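Local coordinates for protein bacteriophage virulence determinant (Salmonella enterica subsp. enterica serovar Typhimurium str. 14028S, PDB 6GGR) that is a zinc-binding virulence effector of the PipA family, probably a metalloprotease that cleaves host NF-kappaB transcription factors, at residues Glu189-Asn192 and Ile193-Glu197. Residues are numbered along the deposited sequence; the frame is centred on the assembly and turned at random.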
# COMPACT_ATOMS: atom_id res chain seq x y z
N GLU B 189 -15.05 -0.37 -7.30
CA GLU B 189 -16.19 -0.27 -8.21
C GLU B 189 -16.62 1.17 -8.38
O GLU B 189 -16.84 1.64 -9.51
CB GLU B 189 -17.34 -1.15 -7.71
CG GLU B 189 -17.00 -2.64 -7.71
CD GLU B 189 -18.20 -3.53 -7.97
OE1 GLU B 189 -19.34 -3.02 -7.99
OE2 GLU B 189 -18.00 -4.75 -8.17
N TYR B 190 -16.75 1.91 -7.28
CA TYR B 190 -17.02 3.34 -7.36
C TYR B 190 -15.99 4.04 -8.23
O TYR B 190 -16.33 4.83 -9.12
CB TYR B 190 -17.02 3.96 -5.96
CG TYR B 190 -18.34 3.97 -5.24
CD1 TYR B 190 -19.52 4.34 -5.89
CD2 TYR B 190 -18.42 3.62 -3.90
CE1 TYR B 190 -20.73 4.36 -5.22
CE2 TYR B 190 -19.63 3.63 -3.22
CZ TYR B 190 -20.78 4.00 -3.89
OH TYR B 190 -21.98 4.01 -3.22
N THR B 191 -14.70 3.78 -7.98
CA THR B 191 -13.65 4.44 -8.74
C THR B 191 -13.76 4.11 -10.23
O THR B 191 -13.64 5.00 -11.07
CB THR B 191 -12.28 4.04 -8.19
OG1 THR B 191 -12.20 4.42 -6.80
CG2 THR B 191 -11.15 4.72 -8.94
N ASN B 192 -14.01 2.84 -10.56
CA ASN B 192 -14.18 2.47 -11.97
C ASN B 192 -15.29 3.27 -12.62
O ASN B 192 -15.14 3.78 -13.74
CB ASN B 192 -14.48 0.97 -12.09
CG ASN B 192 -13.26 0.10 -11.86
OD1 ASN B 192 -12.12 0.57 -11.85
ND2 ASN B 192 -13.50 -1.20 -11.69
N ILE B 193 -16.44 3.39 -11.93
CA ILE B 193 -17.60 4.05 -12.51
C ILE B 193 -17.35 5.55 -12.67
O ILE B 193 -17.67 6.15 -13.70
CB ILE B 193 -18.84 3.79 -11.65
CG1 ILE B 193 -19.15 2.29 -11.61
CG2 ILE B 193 -20.05 4.58 -12.18
CD1 ILE B 193 -20.15 1.90 -10.53
N ILE B 194 -16.80 6.18 -11.63
CA ILE B 194 -16.53 7.61 -11.67
C ILE B 194 -15.60 7.94 -12.83
O ILE B 194 -15.85 8.86 -13.61
CB ILE B 194 -15.95 8.07 -10.32
CG1 ILE B 194 -17.01 7.91 -9.22
CG2 ILE B 194 -15.48 9.52 -10.39
CD1 ILE B 194 -16.46 8.04 -7.82
N LEU B 195 -14.50 7.18 -12.95
CA LEU B 195 -13.53 7.46 -14.00
C LEU B 195 -14.14 7.32 -15.39
O LEU B 195 -13.88 8.15 -16.27
CB LEU B 195 -12.32 6.53 -13.85
CG LEU B 195 -11.13 7.11 -13.09
CD1 LEU B 195 -11.51 7.50 -11.68
CD2 LEU B 195 -9.98 6.11 -13.08
N LYS B 196 -14.95 6.29 -15.61
CA LYS B 196 -15.62 6.17 -16.90
C LYS B 196 -16.59 7.32 -17.12
O LYS B 196 -16.73 7.82 -18.24
CB LYS B 196 -16.36 4.83 -17.00
CG LYS B 196 -15.44 3.63 -17.21
CD LYS B 196 -14.64 3.74 -18.50
CE LYS B 196 -13.86 2.46 -18.79
NZ LYS B 196 -12.91 2.62 -19.93
N GLU B 197 -17.28 7.75 -16.06
CA GLU B 197 -18.15 8.92 -16.18
C GLU B 197 -17.37 10.19 -16.47
O GLU B 197 -17.93 11.13 -17.03
CB GLU B 197 -18.98 9.08 -14.90
CG GLU B 197 -20.06 8.02 -14.70
CD GLU B 197 -20.89 8.25 -13.45
OE1 GLU B 197 -20.60 9.20 -12.69
OE2 GLU B 197 -21.85 7.48 -13.22
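Glu189 O accepts the backbone N-H of Ile193, the first of four successive i to i+4 bonds that make this part of helix 186-197 a regular alpha-helix. Ile193 N lies 3.0 Å from Glu189 O. Ile193 also sets CG1 against the same carbonyl oxygen, with CG1 3.2 Å from Glu189 O. CG1 is anti to the carbonyl carbon of Ile193 and beside its backbone N (chi1 -62°), which brings it against the carbonyl of the previous turn. The Glu189 carboxylate is held by salt bridges to Arg26 and Arg184.

Tyr190 O takes the N-H of Ile194. Ile194 N lies 2.9 Å from Tyr190 O. Ile194 repeats the pattern of Ile193: its CG1 lies 3.2 Å from Tyr190 O. The Tyr190 hydroxyl bonds to Asp30, and its side chain touches helices 24-30, 86-100 and 160-173.

Thr191 O bonds to Leu195 N. Here the side chains meet too. They lie side by side and point the same way, with Thr191 CG2 3.9 Å from Leu195 CD1. Thr191 OG1 is turned back to bond with Val187 O. The Thr191 side chain packs on His166, a zinc ligand of this protein, although no zinc is bound to this chain here. Helix 186-197 packs here against helix 160-173, which carries His166 and His170 of the zinc site.

Asn192 OD1 accepts from Arg162, while ND2 bonds to His18 NE2 and Arg205 O, tying the buried side chain to other parts of the chain. Its carbonyl oxygen accepts the N-H of Lys196, and Lys196 CG rests 3.5 Å from Asn192 O.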